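Local coordinates for protein PreproPTTH (Bombyx mori, PDB 5AOQ) that acts as a prothoracicotropic neurohormone, a cystine-knot peptide that is perceived by the receptor tyrosine kinase Torso and linked to the timing of metamorphosis, at residues D[26-40]-D[54-68]. The protein carries 1 engineered substitution. Residues are numbered along the deposited sequence; the frame is centred on the assembly and turned at random.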
loop_
_atom_site.group_PDB
_atom_site.type_symbol
_atom_site.label_atom_id
_atom_site.label_comp_id
_atom_site.label_asym_id
_atom_site.label_seq_id
_atom_site.Cartn_x
_atom_site.Cartn_y
_atom_site.Cartn_z
ATOM N N LEU D 26 -4.936 12.314 -3.636
ATOM C CA LEU D 26 -3.708 11.719 -4.164
ATOM C C LEU D 26 -3.956 10.899 -5.429
ATOM O O LEU D 26 -3.094 10.127 -5.854
ATOM C CB LEU D 26 -3.032 10.834 -3.110
ATOM C CG LEU D 26 -2.500 11.524 -1.855
ATOM C CD1 LEU D 26 -2.014 10.488 -0.858
ATOM C CD2 LEU D 26 -1.380 12.489 -2.210
ATOM N N GLY D 27 -5.127 11.066 -6.036
ATOM C CA GLY D 27 -5.462 10.336 -7.243
ATOM C C GLY D 27 -5.675 8.856 -6.986
ATOM O O GLY D 27 -5.313 8.334 -5.932
ATOM N N GLU D 28 -6.272 8.180 -7.961
ATOM C CA GLU D 28 -6.562 6.759 -7.847
ATOM C C GLU D 28 -5.287 5.936 -8.033
ATOM O O GLU D 28 -5.264 4.736 -7.756
ATOM C CB GLU D 28 -7.621 6.353 -8.875
ATOM C CG GLU D 28 -8.224 4.977 -8.649
ATOM C CD GLU D 28 -9.392 4.698 -9.574
ATOM O OE1 GLU D 28 -9.579 5.462 -10.545
ATOM O OE2 GLU D 28 -10.128 3.719 -9.329
ATOM N N ASN D 29 -4.228 6.590 -8.500
ATOM C CA ASN D 29 -2.949 5.929 -8.730
ATOM C C ASN D 29 -2.260 5.509 -7.433
ATOM O O ASN D 29 -1.377 4.654 -7.441
ATOM C CB ASN D 29 -2.022 6.848 -9.528
ATOM C CG ASN D 29 -2.461 7.007 -10.971
ATOM O OD1 ASN D 29 -3.539 6.553 -11.358
ATOM N ND2 ASN D 29 -1.626 7.652 -11.776
ATOM N N SER D 30 -2.669 6.113 -6.321
ATOM C CA SER D 30 -2.104 5.783 -5.017
ATOM C C SER D 30 -2.823 4.584 -4.415
ATOM O O SER D 30 -4.048 4.480 -4.502
ATOM C CB SER D 30 -2.198 6.980 -4.069
ATOM O OG SER D 30 -1.501 8.101 -4.587
ATOM N N VAL D 31 -2.062 3.676 -3.809
ATOM C CA VAL D 31 -2.653 2.508 -3.169
ATOM C C VAL D 31 -3.525 2.975 -2.005
ATOM O O VAL D 31 -4.701 2.618 -1.938
ATOM C CB VAL D 31 -1.571 1.506 -2.695
ATOM C CG1 VAL D 31 -2.164 0.452 -1.760
ATOM C CG2 VAL D 31 -0.907 0.850 -3.891
ATOM N N PRO D 32 -2.959 3.780 -1.089
ATOM C CA PRO D 32 -3.827 4.481 -0.142
ATOM C C PRO D 32 -4.385 5.744 -0.787
ATOM O O PRO D 32 -3.745 6.794 -0.725
ATOM C CB PRO D 32 -2.888 4.807 1.017
ATOM C CG PRO D 32 -1.566 4.983 0.366
ATOM C CD PRO D 32 -1.534 4.002 -0.781
ATOM N N ARG D 33 -5.550 5.643 -1.416
ATOM C CA ARG D 33 -6.107 6.770 -2.150
ATOM C C ARG D 33 -6.478 7.895 -1.193
ATOM O O ARG D 33 -5.784 8.907 -1.114
ATOM C CB ARG D 33 -7.333 6.337 -2.958
ATOM C CG ARG D 33 -7.950 7.455 -3.783
ATOM C CD ARG D 33 -9.071 6.945 -4.669
ATOM N NE ARG D 33 -9.673 8.017 -5.457
ATOM C CZ ARG D 33 -10.590 7.829 -6.401
ATOM N NH1 ARG D 33 -11.021 6.607 -6.684
ATOM N NH2 ARG D 33 -11.080 8.867 -7.065
ATOM N N PHE D 34 -7.562 7.705 -0.452
ATOM C CA PHE D 34 -8.044 8.731 0.460
ATOM C C PHE D 34 -7.192 8.793 1.724
ATOM O O PHE D 34 -7.069 7.803 2.446
ATOM C CB PHE D 34 -9.502 8.467 0.829
ATOM C CG PHE D 34 -10.420 8.376 -0.353
ATOM C CD1 PHE D 34 -10.932 9.523 -0.935
ATOM C CD2 PHE D 34 -10.764 7.147 -0.888
ATOM C CE1 PHE D 34 -11.778 9.447 -2.022
ATOM C CE2 PHE D 34 -11.609 7.063 -1.977
ATOM C CZ PHE D 34 -12.116 8.215 -2.545
ATOM N N ILE D 35 -6.606 9.960 1.978
ATOM C CA ILE D 35 -5.789 10.177 3.169
ATOM C C ILE D 35 -6.481 11.138 4.129
ATOM O O ILE D 35 -7.057 12.142 3.710
ATOM C CB ILE D 35 -4.385 10.727 2.797
ATOM C CG1 ILE D 35 -3.383 9.588 2.620
ATOM C CG2 ILE D 35 -3.849 11.686 3.863
ATOM C CD1 ILE D 35 -3.847 8.478 1.708
ATOM N N GLU D 36 -6.412 10.818 5.417
ATOM C CA GLU D 36 -6.995 11.654 6.459
ATOM C C GLU D 36 -6.010 12.735 6.896
ATOM O O GLU D 36 -4.892 12.431 7.314
ATOM C CB GLU D 36 -7.413 10.795 7.657
ATOM C CG GLU D 36 -8.035 11.575 8.804
ATOM C CD GLU D 36 -8.484 10.677 9.941
ATOM O OE1 GLU D 36 -8.582 9.450 9.732
ATOM O OE2 GLU D 36 -8.740 11.198 11.047
ATOM N N THR D 37 -6.431 13.994 6.792
ATOM C CA THR D 37 -5.590 15.129 7.165
ATOM C C THR D 37 -6.273 15.991 8.225
ATOM O O THR D 37 -7.368 16.502 8.001
ATOM C CB THR D 37 -5.258 16.006 5.939
ATOM O OG1 THR D 37 -4.631 15.205 4.931
ATOM C CG2 THR D 37 -4.330 17.154 6.322
ATOM N N ARG D 38 -5.612 16.155 9.369
ATOM C CA ARG D 38 -6.152 16.944 10.475
ATOM C C ARG D 38 -5.413 18.272 10.608
ATOM O O ARG D 38 -4.381 18.351 11.274
ATOM C CB ARG D 38 -6.056 16.159 11.785
ATOM C CG ARG D 38 -6.806 14.838 11.768
ATOM C CD ARG D 38 -6.480 13.995 12.987
ATOM N NE ARG D 38 -7.157 12.702 12.957
ATOM C CZ ARG D 38 -6.962 11.732 13.844
ATOM N NH1 ARG D 38 -6.103 11.899 14.843
ATOM N NH2 ARG D 38 -7.623 10.589 13.732
ATOM N N ASN D 39 -5.956 19.316 9.990
ATOM C CA ASN D 39 -5.325 20.633 10.011
ATOM C C ASN D 39 -5.790 21.449 11.211
ATOM O O ASN D 39 -6.570 20.967 12.029
ATOM C CB ASN D 39 -5.625 21.389 8.716
ATOM C CG ASN D 39 -5.196 20.621 7.482
ATOM O OD1 ASN D 39 -6.020 20.278 6.633
ATOM N ND2 ASN D 39 -3.901 20.347 7.377
ATOM N N CYS D 40 -5.303 22.682 11.312
ATOM C CA CYS D 40 -5.711 23.590 12.380
ATOM C C CYS D 40 -6.809 24.528 11.894
ATOM O O CYS D 40 -6.532 25.625 11.407
ATOM C CB CYS D 40 -4.519 24.403 12.885
ATOM S SG CYS D 40 -3.224 23.444 13.711
ATOM N N CYS D 54 -0.452 27.629 17.578
ATOM C CA CYS D 54 -0.956 26.326 17.179
ATOM C C CYS D 54 -0.175 25.794 15.981
ATOM O O CYS D 54 -0.147 26.422 14.922
ATOM C CB CYS D 54 -2.440 26.403 16.839
ATOM S SG CYS D 54 -3.496 26.910 18.205
ATOM N N LYS D 55 0.457 24.637 16.156
ATOM C CA LYS D 55 1.195 23.992 15.079
ATOM C C LYS D 55 0.323 22.909 14.484
ATOM O O LYS D 55 -0.644 22.480 15.106
ATOM C CB LYS D 55 2.503 23.363 15.591
ATOM C CG LYS D 55 2.314 21.983 16.262
ATOM C CD LYS D 55 3.623 21.274 16.585
ATOM C CE LYS D 55 3.339 19.942 17.271
ATOM N NZ LYS D 55 4.516 19.038 17.368
ATOM N N GLU D 56 0.672 22.469 13.281
ATOM C CA GLU D 56 0.041 21.305 12.688
ATOM C C GLU D 56 1.048 20.168 12.816
ATOM O O GLU D 56 2.178 20.267 12.337
ATOM C CB GLU D 56 -0.374 21.566 11.236
ATOM C CG GLU D 56 0.757 21.824 10.256
ATOM C CD GLU D 56 0.250 22.068 8.846
ATOM O OE1 GLU D 56 -0.955 21.847 8.600
ATOM O OE2 GLU D 56 1.055 22.478 7.985
ATOM N N SER D 57 0.648 19.101 13.497
ATOM C CA SER D 57 1.556 17.996 13.778
ATOM C C SER D 57 1.785 17.155 12.531
ATOM O O SER D 57 0.909 16.407 12.103
ATOM C CB SER D 57 1.006 17.127 14.908
ATOM O OG SER D 57 1.922 16.105 15.257
ATOM N N LEU D 58 2.974 17.286 11.951
ATOM C CA LEU D 58 3.323 16.537 10.754
ATOM C C LEU D 58 3.689 15.095 11.081
ATOM O O LEU D 58 4.478 14.832 11.990
ATOM C CB LEU D 58 4.488 17.211 10.026
ATOM C CG LEU D 58 4.229 18.611 9.469
ATOM C CD1 LEU D 58 5.516 19.199 8.912
ATOM C CD2 LEU D 58 3.143 18.590 8.401
ATOM N N TYR D 59 3.102 14.168 10.331
ATOM C CA TYR D 59 3.386 12.746 10.479
ATOM C C TYR D 59 3.618 12.128 9.106
ATOM O O TYR D 59 2.824 12.331 8.186
ATOM C CB TYR D 59 2.243 12.035 11.204
ATOM C CG TYR D 59 2.470 10.553 11.396
ATOM C CD1 TYR D 59 3.148 10.072 12.510
ATOM C CD2 TYR D 59 2.005 9.631 10.467
ATOM C CE1 TYR D 59 3.359 8.718 12.689
ATOM C CE2 TYR D 59 2.210 8.276 10.638
ATOM C CZ TYR D 59 2.887 7.824 11.751
ATOM O OH TYR D 59 3.093 6.476 11.925
ATOM N N SER D 60 4.709 11.379 8.976
ATOM C CA SER D 60 5.091 10.782 7.699
ATOM C C SER D 60 4.435 9.425 7.480
ATOM O O SER D 60 4.602 8.509 8.286
ATOM C CB SER D 60 6.612 10.635 7.614
ATOM O OG SER D 60 7.248 11.899 7.564
ATOM N N ILE D 61 3.690 9.309 6.384
ATOM C CA ILE D 61 3.096 8.039 5.974
ATOM C C ILE D 61 3.678 7.618 4.628
ATOM O O ILE D 61 4.193 8.450 3.879
ATOM C CB ILE D 61 1.560 8.122 5.873
ATOM C CG1 ILE D 61 1.142 9.260 4.938
ATOM C CG2 ILE D 61 0.956 8.319 7.257
ATOM C CD1 ILE D 61 -0.336 9.274 4.608
ATOM N N THR D 62 3.594 6.324 4.328
ATOM C CA THR D 62 4.160 5.782 3.096
ATOM C C THR D 62 3.088 5.571 2.027
ATOM O O THR D 62 2.039 4.986 2.295
ATOM C CB THR D 62 4.873 4.442 3.360
ATOM O OG1 THR D 62 5.815 4.599 4.428
ATOM C CG2 THR D 62 5.599 3.966 2.115
ATOM N N ILE D 63 3.366 6.059 0.819
ATOM C CA ILE D 63 2.482 5.864 -0.331
ATOM C C ILE D 63 3.242 5.201 -1.479
ATOM O O ILE D 63 4.439 5.432 -1.649
ATOM C CB ILE D 63 1.868 7.203 -0.808
ATOM C CG1 ILE D 63 0.847 7.709 0.211
ATOM C CG2 ILE D 63 1.196 7.057 -2.173
ATOM C CD1 ILE D 63 1.415 8.689 1.193
ATOM N N LEU D 64 2.537 4.387 -2.262
ATOM C CA LEU D 64 3.139 3.670 -3.384
ATOM C C LEU D 64 2.781 4.319 -4.720
ATOM O O LEU D 64 1.635 4.714 -4.937
ATOM C CB LEU D 64 2.688 2.207 -3.385
ATOM C CG LEU D 64 3.035 1.369 -2.150
ATOM C CD1 LEU D 64 2.516 -0.050 -2.305
ATOM C CD2 LEU D 64 4.530 1.359 -1.896
ATOM N N LYS D 65 3.769 4.426 -5.610
ATOM C CA LYS D 65 3.569 5.021 -6.933
ATOM C C LYS D 65 3.426 3.945 -8.014
ATOM O O LYS D 65 3.748 2.781 -7.782
ATOM C CB LYS D 65 4.728 5.961 -7.274
ATOM C CG LYS D 65 4.952 7.073 -6.252
ATOM C CD LYS D 65 3.826 8.104 -6.254
ATOM C CE LYS D 65 3.905 9.025 -7.464
ATOM N NZ LYS D 65 2.870 10.097 -7.423
ATOM N N ARG D 66 2.960 4.348 -9.196
ATOM C CA ARG D 66 2.574 3.406 -10.250
ATOM C C ARG D 66 3.558 3.353 -11.428
ATOM O O ARG D 66 4.665 3.887 -11.355
ATOM C CB ARG D 66 1.167 3.761 -10.751
ATOM C CG ARG D 66 0.051 3.126 -9.941
ATOM C CD ARG D 66 -1.314 3.489 -10.501
ATOM N NE ARG D 66 -1.547 2.912 -11.825
ATOM C CZ ARG D 66 -2.087 1.716 -12.045
ATOM N NH1 ARG D 66 -2.458 0.943 -11.031
ATOM N NH2 ARG D 66 -2.258 1.288 -13.289
ATOM N N ARG D 67 3.131 2.692 -12.504
ATOM C CA ARG D 67 3.959 2.432 -13.680
ATOM C C ARG D 67 4.513 3.694 -14.340
ATOM O O ARG D 67 5.644 3.697 -14.828
ATOM C CB ARG D 67 3.149 1.649 -14.720
ATOM C CG ARG D 67 2.476 0.384 -14.190
ATOM C CD ARG D 67 1.483 -0.190 -15.195
ATOM N NE ARG D 67 0.435 0.765 -15.550
ATOM C CZ ARG D 67 -0.638 0.469 -16.277
ATOM N NH1 ARG D 67 -0.823 -0.763 -16.731
ATOM N NH2 ARG D 67 -1.534 1.408 -16.549
ATOM N N GLU D 68 3.710 4.755 -14.366
ATOM C CA GLU D 68 4.063 5.984 -15.077
ATOM C C GLU D 68 5.416 6.548 -14.646
ATOM O O GLU D 68 6.083 7.241 -15.414
ATOM C CB GLU D 68 2.983 7.048 -14.868
ATOM C CG GLU D 68 1.605 6.648 -15.368
ATOM C CD GLU D 68 0.568 7.731 -15.142
ATOM O OE1 GLU D 68 0.957 8.870 -14.805
ATOM O OE2 GLU D 68 -0.638 7.445 -15.297
#
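Cys-40 SG lies beside Lys-55 O at one end of two strand pairs of the cystine-knot fold; what joins the pairs here is the disulfide from Cys-40 to Cys-96 on strand 86-97, the antiparallel partner of 55-65, while Cys-54 is bonded to Cys-17. From here residues 29-39 run antiparallel to 56-66 but meet mainly through side chains. Midway, the side chains of Ile-61 and Ile-35 slide past each other in opposite directions, Ile-61 CD1 3.7 Å from Ile-35 CG1. Ile-63 divides its branches: CG1, anti to the carbonyl carbon (chi1 -71°), packs on Pro-32 CG at 3.6 Å, whereas CG2 approaches Ser-30 OG, which itself hydrogen-bonds Leu-26 O at 2.9 Å and so ties the 27-30 type I turn to its preceding residue. Leu-64 runs alongside Val-31, CB to CG2 3.9 Å; both also touch Trp-85. The poorly ordered Glu-68 carboxylate stands nearly perpendicular to the Asn-29 amide, too distant for a hydrogen bond. Arg-66 crosses Asn-29 at about a right angle, touching through its aliphatic part. A glycine in place of Asn-29 would probably lose this packing and the amide beside Glu-68. The methylene Arg-66 CD rests 3.6 Å from Asn-29 CB, guanidinium and amide planes 41° apart.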